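Local coordinates for protein endo-1,4-beta-xylanase (Uncultured bacterium, PDB 7AX7) that uses cobalt in its CE4 domain to cleave acetyl groups from acetylated xylan, working independently of the other domains of a multidomain xylanase, at residues 6-11 with 167-172; 28-33 with 171-176. All coordinates share one frame; numbering follows the deposited sequence.

Interaction 1: residues 6-11 with 167-172; sequences IALTFD and QIIEGL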
# COMPACT_ATOMS: atom_id res chain seq x y z
N ILE A 6 0.39 12.66 -4.20
CA ILE A 6 -0.10 11.35 -4.60
C ILE A 6 0.60 10.29 -3.76
O ILE A 6 1.81 10.38 -3.52
CB ILE A 6 0.12 11.07 -6.11
CG1 ILE A 6 -0.74 11.99 -6.96
CG2 ILE A 6 -0.30 9.65 -6.44
CD1 ILE A 6 -2.18 11.54 -7.04
N ALA A 7 -0.16 9.30 -3.33
CA ALA A 7 0.38 8.21 -2.51
C ALA A 7 0.24 6.93 -3.33
O ALA A 7 -0.84 6.33 -3.38
CB ALA A 7 -0.35 8.11 -1.18
N LEU A 8 1.34 6.54 -4.00
CA LEU A 8 1.40 5.25 -4.68
C LEU A 8 1.56 4.15 -3.64
O LEU A 8 2.41 4.25 -2.76
CB LEU A 8 2.56 5.22 -5.67
CG LEU A 8 2.42 5.92 -7.02
CD1 LEU A 8 3.72 5.76 -7.82
CD2 LEU A 8 1.25 5.36 -7.81
N THR A 9 0.74 3.10 -3.74
CA THR A 9 0.74 2.06 -2.71
C THR A 9 0.65 0.69 -3.38
O THR A 9 0.04 0.53 -4.44
CB THR A 9 -0.41 2.24 -1.69
OG1 THR A 9 -1.67 1.96 -2.31
CG2 THR A 9 -0.43 3.65 -1.13
N PHE A 10 1.24 -0.30 -2.72
CA PHE A 10 1.39 -1.64 -3.28
C PHE A 10 0.94 -2.68 -2.26
O PHE A 10 1.42 -2.68 -1.12
CB PHE A 10 2.84 -1.89 -3.70
CG PHE A 10 3.31 -1.02 -4.84
CD1 PHE A 10 3.14 -1.43 -6.16
CD2 PHE A 10 3.93 0.20 -4.58
CE1 PHE A 10 3.58 -0.64 -7.21
CE2 PHE A 10 4.37 1.01 -5.64
CZ PHE A 10 4.19 0.59 -6.95
N ASP A 11 0.05 -3.58 -2.69
CA ASP A 11 -0.48 -4.68 -1.89
C ASP A 11 0.16 -6.01 -2.26
O ASP A 11 0.45 -6.27 -3.43
CB ASP A 11 -1.99 -4.82 -2.09
CG ASP A 11 -2.80 -3.85 -1.27
OD1 ASP A 11 -2.21 -3.06 -0.50
OD2 ASP A 11 -4.05 -3.91 -1.39
N GLN A 167 5.92 4.75 -16.85
CA GLN A 167 5.02 5.74 -17.44
C GLN A 167 4.17 6.43 -16.38
O GLN A 167 3.88 7.62 -16.49
CB GLN A 167 4.10 5.10 -18.48
CG GLN A 167 4.76 4.69 -19.80
CD GLN A 167 3.81 3.86 -20.69
OE1 GLN A 167 3.94 2.64 -20.78
NE2 GLN A 167 2.87 4.53 -21.35
N ILE A 168 3.72 5.67 -15.38
CA ILE A 168 2.89 6.25 -14.34
C ILE A 168 3.64 7.35 -13.60
O ILE A 168 3.14 8.46 -13.42
CB ILE A 168 2.37 5.16 -13.37
CG1 ILE A 168 1.41 4.21 -14.10
CG2 ILE A 168 1.68 5.82 -12.14
CD1 ILE A 168 1.07 2.94 -13.30
N ILE A 169 4.87 7.05 -13.16
CA ILE A 169 5.64 8.03 -12.39
C ILE A 169 5.96 9.24 -13.26
O ILE A 169 5.71 10.39 -12.89
CB ILE A 169 6.93 7.40 -11.83
CG1 ILE A 169 6.59 6.36 -10.75
CG2 ILE A 169 7.89 8.48 -11.29
CD1 ILE A 169 7.75 5.51 -10.36
N GLU A 170 6.53 8.99 -14.45
CA GLU A 170 6.88 10.07 -15.36
C GLU A 170 5.67 10.94 -15.65
O GLU A 170 5.78 12.17 -15.72
CB GLU A 170 7.45 9.49 -16.65
CG GLU A 170 7.96 10.54 -17.63
CD GLU A 170 8.07 10.00 -19.04
OE1 GLU A 170 8.96 9.17 -19.29
OE2 GLU A 170 7.25 10.41 -19.89
N GLY A 171 4.50 10.32 -15.84
CA GLY A 171 3.31 11.07 -16.22
C GLY A 171 2.76 11.91 -15.08
O GLY A 171 2.29 13.03 -15.29
N LEU A 172 2.81 11.38 -13.86
CA LEU A 172 2.29 12.15 -12.73
C LEU A 172 3.19 13.33 -12.40
O LEU A 172 2.70 14.42 -12.08
CB LEU A 172 2.09 11.22 -11.52
CG LEU A 172 0.92 10.23 -11.69
CD1 LEU A 172 0.85 9.23 -10.56
CD2 LEU A 172 -0.40 10.97 -11.83
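Leu8 of strand 4-11 reaches between Ile168 and Ile169 of helix 159-174. Its CB starts toward the helix, and CG turns beside the backbone N, opposite the carbonyl carbon (chi1 -78°); neither atom comes close to the helix, and the two methyls do the touching. CD1 prolongs the chain, trans to CA (chi2 179°), and meets Ile169 CG1 at 4.1 Å, the two side chains crossing obliquely. CD2, the other branch, faces the Ile168 methyl CG2 at 4.4 Å. Two residues earlier on the same strand face, Ile6 sets its branch methyl CG2 against Leu172 CD1, 4.3 Å apart. CB of Ile169 does not aim at the strand, but its CG1 branch brings it near; the same side chain also packs on Ile24, Leu25 and Tyr28 of helix 16-28. Segments 6-11 and 167-172 run almost antiparallel (176°), their axes 11.7 Å apart at closest approach, as expected where an outer helix lies over the parallel sheet of the distorted TIM-like barrel of NodB-type deacetylases. Phe179 of strand 177-179 touches both Leu8 and Leu172, carrying the apolar layer across to the next strand. Thr9 and Asp11, on the other strand face, engage Arg100, and the next residue in the chain, Asp12, is a cobalt ligand. All five touching residues are buried and aliphatic. The helix is thus held on the strand by shape and exclusion of water, with no directional bond between them.

Interaction 2: residues 28-33 with 171-176; sequences YGVKAT and GLKNQG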
# COMPACT_ATOMS: atom_id res chain seq x y z
N TYR A 28 13.62 6.84 -10.12
CA TYR A 28 12.89 8.11 -10.16
C TYR A 28 12.92 8.88 -8.84
O TYR A 28 12.31 9.95 -8.75
CB TYR A 28 11.44 7.86 -10.59
CG TYR A 28 11.29 7.56 -12.07
CD1 TYR A 28 11.24 8.59 -13.01
CD2 TYR A 28 11.23 6.25 -12.52
CE1 TYR A 28 11.11 8.32 -14.38
CE2 TYR A 28 11.11 5.96 -13.88
CZ TYR A 28 11.06 6.99 -14.79
OH TYR A 28 10.93 6.68 -16.13
N GLY A 29 13.59 8.36 -7.81
CA GLY A 29 13.63 9.07 -6.54
C GLY A 29 12.27 9.20 -5.88
O GLY A 29 11.97 10.25 -5.29
N VAL A 30 11.46 8.16 -5.96
CA VAL A 30 10.07 8.18 -5.52
C VAL A 30 9.90 7.21 -4.36
O VAL A 30 10.46 6.10 -4.38
CB VAL A 30 9.12 7.84 -6.68
CG1 VAL A 30 7.72 7.58 -6.18
CG2 VAL A 30 9.13 8.97 -7.72
N LYS A 31 9.13 7.61 -3.36
CA LYS A 31 8.77 6.72 -2.26
C LYS A 31 7.35 6.21 -2.45
O LYS A 31 6.52 6.84 -3.11
CB LYS A 31 8.91 7.45 -0.92
CG LYS A 31 10.36 7.74 -0.53
CD LYS A 31 10.45 8.62 0.71
CE LYS A 31 9.93 10.03 0.45
NZ LYS A 31 10.07 10.84 1.68
N ALA A 32 7.08 5.04 -1.88
CA ALA A 32 5.76 4.41 -1.94
C ALA A 32 5.48 3.75 -0.61
O ALA A 32 6.32 3.72 0.29
CB ALA A 32 5.68 3.39 -3.09
N THR A 33 4.27 3.21 -0.48
CA THR A 33 3.84 2.49 0.72
C THR A 33 3.49 1.06 0.33
O THR A 33 2.76 0.84 -0.64
CB THR A 33 2.62 3.18 1.36
OG1 THR A 33 2.92 4.56 1.58
CG2 THR A 33 2.24 2.53 2.70
N GLY A 171 4.50 10.32 -15.84
CA GLY A 171 3.31 11.07 -16.22
C GLY A 171 2.76 11.91 -15.08
O GLY A 171 2.29 13.03 -15.29
N LEU A 172 2.81 11.38 -13.86
CA LEU A 172 2.29 12.15 -12.73
C LEU A 172 3.19 13.33 -12.40
O LEU A 172 2.70 14.42 -12.08
CB LEU A 172 2.09 11.22 -11.52
CG LEU A 172 0.92 10.23 -11.69
CD1 LEU A 172 0.85 9.23 -10.56
CD2 LEU A 172 -0.40 10.97 -11.83
N LYS A 173 4.51 13.14 -12.47
CA LYS A 173 5.43 14.27 -12.33
C LYS A 173 5.16 15.32 -13.40
O LYS A 173 5.13 16.52 -13.11
CB LYS A 173 6.88 13.79 -12.41
CG LYS A 173 7.33 12.95 -11.23
CD LYS A 173 8.84 12.80 -11.19
CE LYS A 173 9.28 11.95 -10.00
NZ LYS A 173 10.66 12.28 -9.57
N ASN A 174 4.94 14.88 -14.64
CA ASN A 174 4.62 15.80 -15.73
C ASN A 174 3.36 16.60 -15.43
O ASN A 174 3.19 17.71 -15.94
CB ASN A 174 4.47 15.00 -17.02
CG ASN A 174 4.19 15.89 -18.22
OD1 ASN A 174 3.06 15.97 -18.69
ND2 ASN A 174 5.23 16.54 -18.73
N GLN A 175 2.47 16.06 -14.60
CA GLN A 175 1.25 16.75 -14.21
C GLN A 175 1.40 17.54 -12.93
O GLN A 175 0.42 18.11 -12.45
CB GLN A 175 0.09 15.74 -14.07
CG GLN A 175 -0.35 15.17 -15.41
CD GLN A 175 -0.83 16.25 -16.36
OE1 GLN A 175 -1.83 16.92 -16.11
NE2 GLN A 175 -0.10 16.45 -17.46
N GLY A 176 2.60 17.58 -12.35
CA GLY A 176 2.87 18.38 -11.18
C GLY A 176 2.65 17.69 -9.85
O GLY A 176 2.62 18.38 -8.82
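Lys173 sends its ammonium group to the backbone carbonyl at the end of helix 16-28: NZ donates to Tyr28 O at 3.0 Å. The donor lies in the carbonyl plane and approaches the oxygen at a C=O...N angle of 159°, somewhat off the C=O line. Just behind NZ, the methylene CE rests against Val30 CG2 at 3.8 Å, tip to tip, and the same methyl is 4.1 Å from NZ. Lys173 reaches the neighbouring turn because its chain is extended beyond CG (chi3 -180°), leaving the alkyl part to run out from the helix surface. In the next shell, Gly29 has positive phi and forms the Schellman motif that ends helix 16-28, directing the chain out toward Val30. Val30 itself is buried on Leu25, Ile169 and Phe179, while the Tyr28 side chain leans on Pro166; the bonded carbonyl thus belongs to a residue whose side chain packs on helix 159-174, with buried Val30 two residues on. Phe179 also touches Lys173. The lysine sits in the last turn of its own helix, which closes with a second Schellman motif at Gly176, whose N bonds to Lys173 O at 2.8 Å. The contact therefore joins the C-terminal ends of two outer helices of the barrel. A cation placed at a helix C-terminus would be expected to offset the partial negative charge gathered there. With CE against the valine methyl CG2 and NZ on a carbonyl, the exposed lysine pairs a small apolar contact with a hydrogen bond at the edge of the core.

How the interactions relate
The two contacts are neighbours, their centres about 6 Å apart, and both use helix 159-174, sharing Gly171 and Leu172. Along the chain, strand segment 6-11 comes first, then 28-33, which follows helix 16-28 and leads into strand 33-36; these elements form a beta-alpha-beta unit, with the strands parallel and adjacent. Some 120 residues later, helix 159-174 returns to this unit. Interaction 1 sets its inner face on the strand, and interaction 2 fastens its last turn to the adjoining helix end. Leu8 O and Thr33 N, 3.1 Å apart in a probable hydrogen bond, tie strand 4-11 to strand 33-36. Together they place helix 159-174 beside the strand that leads to the cobalt ligand Asp12.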